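PDB 2ABW: Pdx2 protein from Plasmodium falciparum, which hydrolyses glutamine to glutamate and ammonia as the glutaminase subunit of PLP synthase, supplying the ammonia used by Pdx1 to make vitamin B6. Local coordinates for residues 159-163 with 164-168; 142-145 with 146-150; 66-69 with 70-74. All blocks are in the same frame, centred on the assembly; numbering follows the deposited sequence.

In the fold
The three contacts are short-range and succeed one another along the chain of this class I glutamine amidotransferase. Contact 3, within helix 63-77, comes first and lies on the far side of the chain's centre from contact 2, their centres about 34 Å apart. Contact 2 leads into strand 149-153, an outermost strand of the main mixed sheet; contact 1 then joins strand 157-161 of the small three-stranded sheet to strand 167-174 of the main one. Nearest atoms of contacts 1 and 2 are about 9 Å apart. Neither lies near the catalytic C87, H196 and E198, whereas the side chain of Y69 in contact 3 is about 11 Å from that of S54, a glutamine-binding residue.

Contact 1: 159-163 with 164-168; sequences REILS and DEVKV
With its OG swung opposite the backbone N (chi1 169°), S163 meets the amide of E165, while at I161 a chi1 of -60° sets CG1 beside the backbone N and leaves CG2 opposite that N, facing V166. The S163 bonds belong to a type I beta turn, S163 to V166, in the link between strand 157-161 of the small sheet and strand 167-174 of the main one. The turn is closed by V166 N donating to S163 O at 3.2 Å; the donor stands well above the carbonyl plane, 63° out of it. The second grip is E165 N to S163 OG, 2.9 Å long. Serine suits the first position because its hydroxyl reaches forward to the amide two residues on, an ST turn nested in the beta turn. Beyond that bond the carboxylate of E165 runs outward, where OE1 is held by Q187 and N188.

On the apolar side, I161, at the end of its strand, packs at a slant against V166, the last residue of the turn. CG2 of I161 is 3.8 Å from CB of V166, and I161 CD1 reaches V166 CG1 at 4.0 Å. These branched side chains suit a place where both also pack on V185 of strand 180-187. K167 bends back to tie the turn from outside, its NZ donating in the carbonyl plane to D164 O. A water spans S163 O and V166 O, donating to both, at 2.6 Å from V166 O.

Contact 2: 142-145 with 146-150; sequences SAFK and KDLTA
F144 and L148 make the close part of this contact, side chains four residues apart that cross at about a right angle. CD1 of L148 comes to the edge of the F144 ring, in its plane, 3.9 Å from F144 CD1, and the same methyl lies 3.6 Å from F144 CA. A chi1 of -71° at L148 sets CG beside its backbone N, and both CG and CD1 lie against K145 O, CG at 3.5 Å from that oxygen. The ring has A143 CB over the centre of one face, and it also meets F205 and Y208 of helix 204-219; a large flat side chain suits a place bordered by so many apolar groups.

The outer side is looser and polar. K145, K146 and D147 are exposed, and lysines and aspartate suit a bend at the surface of the subunit. There K146 NZ bonds to D147 OD2 at 3.3 Å on the anti lone pair, a salt bridge between neighbours. D147 has a positive phi of 60°, which helps reverse the chain. This is the long loop of a beta hairpin, whose antiparallel strands 130-137 and 149-153 are joined through backbone bonds of L148 with L135 and A150 with C133.

Contact 3: 66-69 with 70-74; sequences DTLY and NALVH
This is a contact between successive turns of one alpha helix, 63-77, and its frame is the i to i+4 backbone ladder. N70, A71, L72 and V73 donate their amides to the carbonyls of D66, T67, L68 and Y69 in turn, with L72 N 2.8 Å from L68 O. The side chains four apart then pair up. Y69 stands with CG opposite its backbone N (chi1 174°), which lays the ring beside the next turn, where V73 CG2 sits over one face, 3.9 Å from the ring centroid and 22° off its normal. This is a CH-pi contact, and valine suits it because branching at CB carries CG2, beside the backbone N, to the ring, nearest CE2 and CZ and offset toward the rim. On another side of the helix L68 CG meets L72 CD1 at 4.0 Å, both leucines being buried.

The polar ends of the buried Y69 and D66 are satisfied by neighbours: Y69 OH bonds to S111 O, its ring takes a cation-pi contact from R58, and D66 bridges R58 and K109. L72 and A71 pack on L41, and L72 and Y69 on F112; the helix thus packs on helix 38-42 and on the loop before strand 115-120.

Contact 1: 159-163 with 164-168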
ATOM      1  N   ARG A 159     -11.048 -10.146  -3.647  1.00 15.75           N
ATOM      2  CA  ARG A 159     -11.965 -11.108  -4.139  1.00 16.61           C
ATOM      3  C   ARG A 159     -11.499 -11.672  -5.462  1.00 15.94           C
ATOM      4  O   ARG A 159     -11.826 -12.839  -5.783  1.00 16.58           O
ATOM      5  CB  ARG A 159     -13.325 -10.520  -4.284  1.00 16.75           C
ATOM      6  CG  ARG A 159     -14.428 -11.533  -4.658  1.00 19.23           C
ATOM      7  CD  ARG A 159     -15.810 -10.925  -4.595  1.00 19.10           C
ATOM      8  NE  ARG A 159     -16.103  -9.974  -5.658  1.00 18.65           N
ATOM      9  CZ  ARG A 159     -16.345 -10.314  -6.919  1.00 21.13           C
ATOM     10  NH1 ARG A 159     -16.211 -11.553  -7.350  1.00 22.31           N
ATOM     11  NH2 ARG A 159     -16.576  -9.379  -7.790  1.00 21.45           N
ATOM     12  N   GLU A 160     -10.878 -10.854  -6.307  1.00 15.15           N
ATOM     13  CA  GLU A 160     -10.486 -11.292  -7.664  1.00 15.16           C
ATOM     14  C   GLU A 160      -9.094 -10.745  -8.025  1.00 16.64           C
ATOM     15  O   GLU A 160      -8.851  -9.559  -7.845  1.00 17.90           O
ATOM     16  CB  GLU A 160     -11.462 -10.775  -8.709  1.00 16.79           C
ATOM     17  CG  GLU A 160     -12.910 -11.192  -8.505  1.00 13.72           C
ATOM     18  CD  GLU A 160     -13.874 -10.642  -9.569  1.00 17.85           C
ATOM     19  OE1 GLU A 160     -13.653  -9.458  -9.985  1.00 17.53           O
ATOM     20  OE2 GLU A 160     -14.761 -11.414  -9.987  1.00 19.76           O
ATOM     21  N   ILE A 161      -8.302 -11.583  -8.686  1.00 16.60           N
ATOM     22  CA  ILE A 161      -7.100 -11.159  -9.417  1.00 17.43           C
ATOM     23  C   ILE A 161      -7.550 -11.063 -10.881  1.00 17.83           C
ATOM     24  O   ILE A 161      -8.126 -12.032 -11.411  1.00 19.87           O
ATOM     25  CB  ILE A 161      -5.988 -12.166  -9.246  1.00 18.95           C
ATOM     26  CG1 ILE A 161      -5.589 -12.331  -7.772  1.00 22.39           C
ATOM     27  CG2 ILE A 161      -4.741 -11.803 -10.059  1.00 17.92           C
ATOM     28  CD1 ILE A 161      -5.210 -11.060  -7.019  1.00 21.57           C
ATOM     29  N   LEU A 162      -7.175  -9.964 -11.542  1.00 18.63           N
ATOM     30  CA  LEU A 162      -7.745  -9.644 -12.856  1.00 19.71           C
ATOM     31  C   LEU A 162      -6.710  -9.666 -13.982  1.00 22.01           C
ATOM     32  O   LEU A 162      -7.049  -9.407 -15.141  1.00 24.99           O
ATOM     33  CB  LEU A 162      -8.492  -8.342 -12.823  1.00 19.60           C
ATOM     34  CG  LEU A 162      -9.656  -8.228 -11.851  1.00 19.00           C
ATOM     35  CD1 LEU A 162     -10.174  -6.825 -11.737  1.00 21.98           C
ATOM     36  CD2 LEU A 162     -10.755  -9.246 -12.138  1.00 20.68           C
ATOM     37  N   SER A 163      -5.463  -9.957 -13.679  1.00 23.32           N
ATOM     38  CA  SER A 163      -4.390  -9.936 -14.703  1.00 23.29           C
ATOM     39  C   SER A 163      -3.342 -10.902 -14.308  1.00 24.46           C
ATOM     40  O   SER A 163      -3.051 -11.092 -13.103  1.00 22.70           O
ATOM     41  CB  SER A 163      -3.738  -8.560 -14.735  1.00 24.97           C
ATOM     42  OG  SER A 163      -2.553  -8.544 -15.509  1.00 25.02           O
ATOM     43  N   ASP A 164      -2.741 -11.574 -15.296  1.00 24.56           N
ATOM     44  CA  ASP A 164      -1.569 -12.376 -14.985  1.00 25.07           C
ATOM     45  C   ASP A 164      -0.339 -11.566 -14.564  1.00 23.32           C
ATOM     46  O   ASP A 164       0.662 -12.156 -14.075  1.00 24.11           O
ATOM     47  CB  ASP A 164      -1.132 -13.219 -16.196  1.00 27.11           C
ATOM     48  CG  ASP A 164      -2.169 -14.251 -16.591  1.00 33.40           C
ATOM     49  OD1 ASP A 164      -2.675 -14.996 -15.709  1.00 40.87           O
ATOM     50  OD2 ASP A 164      -2.470 -14.334 -17.802  1.00 45.28           O
ATOM     51  N   GLU A 165      -0.380 -10.269 -14.736  1.00 21.51           N
ATOM     52  CA  GLU A 165       0.690  -9.405 -14.255  1.00 21.73           C
ATOM     53  C   GLU A 165       0.685  -9.232 -12.758  1.00 20.50           C
ATOM     54  O   GLU A 165       1.657  -8.756 -12.175  1.00 21.93           O
ATOM     55  CB  GLU A 165       0.505  -7.997 -14.813  1.00 23.22           C
ATOM     56  CG  GLU A 165       0.765  -7.704 -16.227  1.00 26.96           C
ATOM     57  CD  GLU A 165       0.638  -6.153 -16.562  1.00 28.16           C
ATOM     58  OE1 GLU A 165       0.513  -5.161 -15.735  1.00 29.78           O
ATOM     59  OE2 GLU A 165       0.639  -5.897 -17.790  1.00 37.28           O
ATOM     60  N   VAL A 166      -0.425  -9.571 -12.091  1.00 17.92           N
ATOM     61  CA  VAL A 166      -0.462  -9.470 -10.644  1.00 19.43           C
ATOM     62  C   VAL A 166       0.160 -10.672 -10.024  1.00 20.18           C
ATOM     63  O   VAL A 166      -0.175 -11.834 -10.352  1.00 22.63           O
ATOM     64  CB  VAL A 166      -1.909  -9.346 -10.142  1.00 18.25           C
ATOM     65  CG1 VAL A 166      -1.930  -9.483  -8.607  1.00 21.70           C
ATOM     66  CG2 VAL A 166      -2.581  -8.088 -10.702  1.00 20.13           C
ATOM     67  N   LYS A 167       1.160 -10.434  -9.207  1.00 19.23           N
ATOM     68  CA  LYS A 167       1.770 -11.492  -8.441  1.00 19.47           C
ATOM     69  C   LYS A 167       1.202 -11.546  -7.016  1.00 18.50           C
ATOM     70  O   LYS A 167       1.057 -10.532  -6.328  1.00 18.49           O
ATOM     71  CB  LYS A 167       3.250 -11.251  -8.406  1.00 21.90           C
ATOM     72  CG  LYS A 167       3.867 -11.093  -9.845  1.00 30.67           C
ATOM     73  CD  LYS A 167       3.361 -12.061 -10.949  1.00 36.42           C
ATOM     74  CE  LYS A 167       3.770 -11.564 -12.386  1.00 38.53           C
ATOM     75  NZ  LYS A 167       3.539 -12.632 -13.443  1.00 39.09           N
ATOM     76  N   VAL A 168       0.734 -12.694  -6.608  1.00 18.17           N
ATOM     77  CA  VAL A 168       0.277 -12.909  -5.268  1.00 18.01           C
ATOM     78  C   VAL A 168       1.531 -13.119  -4.448  1.00 18.98           C
ATOM     79  O   VAL A 168       2.316 -14.133  -4.645  1.00 22.04           O
ATOM     80  CB  VAL A 168      -0.697 -14.116  -5.138  1.00 17.96           C
ATOM     81  CG1 VAL A 168      -0.962 -14.435  -3.643  1.00 20.98           C
ATOM     82  CG2 VAL A 168      -1.940 -13.790  -5.895  1.00 20.72           C
TER
HETATM   83  O   HOH W   1      -1.837 -13.416 -11.535  1.00 27.61           O

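Contact 2: 142-145 with 146-150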
ATOM      1  N   SER A 142      15.359 -11.445   0.920  1.00 15.60           N
ATOM      2  CA  SER A 142      15.790 -11.592   2.290  1.00 16.30           C
ATOM      3  C   SER A 142      15.029 -10.803   3.341  1.00 15.83           C
ATOM      4  O   SER A 142      15.246 -11.043   4.553  1.00 17.54           O
ATOM      5  CB  SER A 142      17.307 -11.220   2.393  1.00 18.25           C
ATOM      6  OG  SER A 142      17.441  -9.876   2.133  1.00 18.99           O
ATOM      7  N   ALA A 143      14.089  -9.985   2.896  1.00 15.01           N
ATOM      8  CA  ALA A 143      13.189  -9.275   3.841  1.00 15.82           C
ATOM      9  C   ALA A 143      12.299 -10.224   4.505  1.00 17.78           C
ATOM     10  O   ALA A 143      11.806  -9.922   5.565  1.00 19.41           O
ATOM     11  CB  ALA A 143      12.411  -8.275   3.106  1.00 15.65           C
ATOM     12  N   PHE A 144      12.073 -11.426   3.932  1.00 16.55           N
ATOM     13  CA  PHE A 144      11.026 -12.311   4.417  1.00 17.76           C
ATOM     14  C   PHE A 144      11.611 -13.562   5.010  1.00 18.44           C
ATOM     15  O   PHE A 144      11.904 -14.541   4.317  1.00 20.08           O
ATOM     16  CB  PHE A 144      10.042 -12.635   3.294  1.00 17.89           C
ATOM     17  CG  PHE A 144       9.379 -11.392   2.662  1.00 16.58           C
ATOM     18  CD1 PHE A 144       8.674 -10.493   3.445  1.00 17.20           C
ATOM     19  CD2 PHE A 144       9.425 -11.156   1.329  1.00 17.18           C
ATOM     20  CE1 PHE A 144       8.014  -9.383   2.877  1.00 17.84           C
ATOM     21  CE2 PHE A 144       8.774 -10.100   0.790  1.00 17.41           C
ATOM     22  CZ  PHE A 144       8.053  -9.190   1.553  1.00 17.10           C
ATOM     23  N   LYS A 145      11.813 -13.547   6.282  1.00 20.09           N
ATOM     24  CA  LYS A 145      12.176 -14.750   6.992  1.00 19.95           C
ATOM     25  C   LYS A 145      11.015 -15.689   7.185  1.00 22.59           C
ATOM     26  O   LYS A 145       9.896 -15.383   6.912  1.00 20.77           O
ATOM     27  CB  LYS A 145      12.643 -14.368   8.417  1.00 21.06           C
ATOM     28  CG  LYS A 145      13.809 -13.452   8.293  1.00 27.59           C
ATOM     29  CD  LYS A 145      14.166 -12.741   9.558  1.00 30.65           C
ATOM     30  CE  LYS A 145      14.392 -13.626  10.701  1.00 33.17           C
ATOM     31  NZ  LYS A 145      15.401 -13.088  11.756  1.00 37.43           N
ATOM     32  N   LYS A 146      11.295 -16.879   7.620  1.00 20.57           N
ATOM     33  CA  LYS A 146      10.218 -17.802   7.798  1.00 22.76           C
ATOM     34  C   LYS A 146       9.257 -17.349   8.926  1.00 21.56           C
ATOM     35  O   LYS A 146       9.631 -16.687   9.864  1.00 22.89           O
ATOM     36  CB  LYS A 146      10.781 -19.168   8.135  1.00 24.58           C
ATOM     37  CG  LYS A 146      11.484 -19.212   9.401  1.00 26.66           C
ATOM     38  CD  LYS A 146      11.356 -20.569  10.092  1.00 31.78           C
ATOM     39  CE  LYS A 146      11.828 -20.486  11.527  1.00 35.12           C
ATOM     40  NZ  LYS A 146      10.847 -21.084  12.475  1.00 37.88           N
ATOM     41  N   ASP A 147       8.009 -17.768   8.805  1.00 22.76           N
ATOM     42  CA  ASP A 147       7.018 -17.581   9.852  1.00 21.08           C
ATOM     43  C   ASP A 147       6.746 -16.156  10.240  1.00 19.96           C
ATOM     44  O   ASP A 147       6.442 -15.845  11.399  1.00 20.38           O
ATOM     45  CB  ASP A 147       7.218 -18.488  11.032  1.00 22.00           C
ATOM     46  CG  ASP A 147       7.047 -19.966  10.625  1.00 25.10           C
ATOM     47  OD1 ASP A 147       6.015 -20.334  10.007  1.00 27.20           O
ATOM     48  OD2 ASP A 147       8.014 -20.706  10.891  1.00 28.47           O
ATOM     49  N   LEU A 148       6.655 -15.316   9.228  1.00 18.55           N
ATOM     50  CA  LEU A 148       6.239 -13.963   9.543  1.00 18.64           C
ATOM     51  C   LEU A 148       4.759 -13.867   9.702  1.00 18.45           C
ATOM     52  O   LEU A 148       4.025 -14.718   9.200  1.00 19.50           O
ATOM     53  CB  LEU A 148       6.660 -12.979   8.437  1.00 20.05           C
ATOM     54  CG  LEU A 148       8.166 -12.686   8.355  1.00 21.93           C
ATOM     55  CD1 LEU A 148       8.526 -12.010   7.048  1.00 19.78           C
ATOM     56  CD2 LEU A 148       8.583 -11.796   9.560  1.00 23.29           C
ATOM     57  N   THR A 149       4.318 -12.820  10.386  1.00 18.54           N
ATOM     58  CA  THR A 149       2.934 -12.638  10.744  1.00 18.42           C
ATOM     59  C   THR A 149       2.415 -11.303  10.203  1.00 18.91           C
ATOM     60  O   THR A 149       3.175 -10.431   9.797  1.00 19.03           O
ATOM     61  CB  THR A 149       2.777 -12.624  12.260  1.00 19.87           C
ATOM     62  OG1 THR A 149       3.810 -11.797  12.819  1.00 22.34           O
ATOM     63  CG2 THR A 149       2.971 -14.059  12.714  1.00 22.80           C
ATOM     64  N   ALA A 150       1.088 -11.225  10.165  1.00 17.13           N
ATOM     65  CA  ALA A 150       0.390 -10.034   9.769  1.00 17.89           C
ATOM     66  C   ALA A 150      -0.775  -9.791  10.690  1.00 17.04           C
ATOM     67  O   ALA A 150      -1.490 -10.709  11.094  1.00 18.00           O
ATOM     68  CB  ALA A 150      -0.188 -10.238   8.363  1.00 18.86           C
TER

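Contact 3: 66-69 with 70-74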
ATOM      1  N   ASP A  66      -8.959  18.186  -7.567  1.00 23.88           N
ATOM      2  CA  ASP A  66      -8.198  16.942  -7.724  1.00 22.71           C
ATOM      3  C   ASP A  66      -6.726  17.122  -8.105  1.00 21.93           C
ATOM      4  O   ASP A  66      -6.121  16.224  -8.733  1.00 20.15           O
ATOM      5  CB  ASP A  66      -8.913  16.053  -8.741  1.00 21.83           C
ATOM      6  CG  ASP A  66      -9.802  14.986  -8.137  1.00 24.66           C
ATOM      7  OD1 ASP A  66      -9.869  14.865  -6.897  1.00 25.54           O
ATOM      8  OD2 ASP A  66     -10.484  14.204  -8.901  1.00 24.02           O
ATOM      9  N   THR A  67      -6.073  18.157  -7.631  1.00 20.45           N
ATOM     10  CA  THR A  67      -4.683  18.422  -7.993  1.00 20.08           C
ATOM     11  C   THR A  67      -3.814  17.249  -7.530  1.00 19.53           C
ATOM     12  O   THR A  67      -3.015  16.710  -8.294  1.00 19.45           O
ATOM     13  CB  THR A  67      -4.167  19.775  -7.430  1.00 21.39           C
ATOM     14  OG1 THR A  67      -4.799  20.846  -8.180  1.00 24.07           O
ATOM     15  CG2 THR A  67      -2.688  19.899  -7.557  1.00 22.47           C
ATOM     16  N   LEU A  68      -3.964  16.866  -6.280  1.00 18.22           N
ATOM     17  CA  LEU A  68      -3.063  15.745  -5.749  1.00 17.26           C
ATOM     18  C   LEU A  68      -3.476  14.429  -6.335  1.00 16.82           C
ATOM     19  O   LEU A  68      -2.612  13.593  -6.640  1.00 15.89           O
ATOM     20  CB  LEU A  68      -3.078  15.692  -4.217  1.00 17.59           C
ATOM     21  CG  LEU A  68      -2.156  14.774  -3.526  1.00 17.98           C
ATOM     22  CD1 LEU A  68      -0.684  14.987  -3.915  1.00 17.18           C
ATOM     23  CD2 LEU A  68      -2.342  14.843  -1.953  1.00 20.31           C
ATOM     24  N   TYR A  69      -4.771  14.149  -6.488  1.00 15.15           N
ATOM     25  CA  TYR A  69      -5.255  12.920  -7.116  1.00 15.75           C
ATOM     26  C   TYR A  69      -4.565  12.769  -8.490  1.00 15.54           C
ATOM     27  O   TYR A  69      -3.970  11.754  -8.827  1.00 16.77           O
ATOM     28  CB  TYR A  69      -6.742  12.963  -7.325  1.00 17.28           C
ATOM     29  CG  TYR A  69      -7.253  11.797  -8.078  1.00 13.68           C
ATOM     30  CD1 TYR A  69      -7.431  10.544  -7.503  1.00 16.11           C
ATOM     31  CD2 TYR A  69      -7.518  11.905  -9.418  1.00 16.46           C
ATOM     32  CE1 TYR A  69      -7.896   9.436  -8.210  1.00 16.47           C
ATOM     33  CE2 TYR A  69      -7.905  10.763 -10.165  1.00 16.44           C
ATOM     34  CZ  TYR A  69      -8.149   9.573  -9.575  1.00 16.40           C
ATOM     35  OH  TYR A  69      -8.539   8.453 -10.309  1.00 16.76           O
ATOM     36  N   ASN A  70      -4.653  13.822  -9.297  1.00 15.65           N
ATOM     37  CA  ASN A  70      -4.084  13.724 -10.696  1.00 15.90           C
ATOM     38  C   ASN A  70      -2.568  13.526 -10.608  1.00 15.87           C
ATOM     39  O   ASN A  70      -2.019  12.735 -11.384  1.00 16.29           O
ATOM     40  CB  ASN A  70      -4.385  14.938 -11.444  1.00 15.13           C
ATOM     41  CG  ASN A  70      -5.888  15.103 -11.742  1.00 16.59           C
ATOM     42  OD1 ASN A  70      -6.542  14.137 -11.903  1.00 22.60           O
ATOM     43  ND2 ASN A  70      -6.348  16.317 -11.901  1.00 21.99           N
ATOM     44  N   ALA A  71      -1.895  14.156  -9.642  1.00 14.63           N
ATOM     45  CA  ALA A  71      -0.449  13.965  -9.510  1.00 16.00           C
ATOM     46  C   ALA A  71      -0.112  12.536  -9.079  1.00 15.20           C
ATOM     47  O   ALA A  71       0.886  11.942  -9.523  1.00 15.48           O
ATOM     48  CB  ALA A  71       0.166  15.024  -8.550  1.00 16.14           C
ATOM     49  N   LEU A  72      -0.923  11.978  -8.189  1.00 15.51           N
ATOM     50  CA  LEU A  72      -0.750  10.561  -7.744  1.00 15.20           C
ATOM     51  C   LEU A  72      -0.938   9.589  -8.917  1.00 15.56           C
ATOM     52  O   LEU A  72      -0.174   8.693  -9.090  1.00 16.35           O
ATOM     53  CB  LEU A  72      -1.647  10.268  -6.540  1.00 15.45           C
ATOM     54  CG  LEU A  72      -1.254  10.998  -5.277  1.00 17.01           C
ATOM     55  CD1 LEU A  72      -2.342  10.887  -4.205  1.00 17.17           C
ATOM     56  CD2 LEU A  72       0.021  10.381  -4.722  1.00 18.30           C
ATOM     57  N   VAL A  73      -1.943   9.841  -9.738  1.00 15.14           N
ATOM     58  CA  VAL A  73      -2.193   8.997 -10.888  1.00 14.72           C
ATOM     59  C   VAL A  73      -0.997   9.056 -11.768  1.00 14.74           C
ATOM     60  O   VAL A  73      -0.557   8.040 -12.325  1.00 14.11           O
ATOM     61  CB  VAL A  73      -3.538   9.378 -11.570  1.00 15.08           C
ATOM     62  CG1 VAL A  73      -3.656   8.639 -12.945  1.00 16.15           C
ATOM     63  CG2 VAL A  73      -4.706   9.023 -10.672  1.00 16.38           C
ATOM     64  N   HIS A  74      -0.504  10.261 -12.043  1.00 14.47           N
ATOM     65  CA  HIS A  74       0.664  10.407 -12.889  1.00 13.64           C
ATOM     66  C   HIS A  74       1.899   9.689 -12.286  1.00 13.91           C
ATOM     67  O   HIS A  74       2.698   9.040 -12.987  1.00 14.33           O
ATOM     68  CB  HIS A  74       0.906  11.880 -13.178  1.00 15.51           C
ATOM     69  CG  HIS A  74       2.193  12.177 -13.878  1.00 15.26           C
ATOM     70  ND1 HIS A  74       3.301  12.594 -13.174  1.00 16.26           N
ATOM     71  CD2 HIS A  74       2.521  12.236 -15.180  1.00 16.43           C
ATOM     72  CE1 HIS A  74       4.263  12.875 -14.024  1.00 18.34           C
ATOM     73  NE2 HIS A  74       3.851  12.537 -15.235  1.00 15.96           N
TER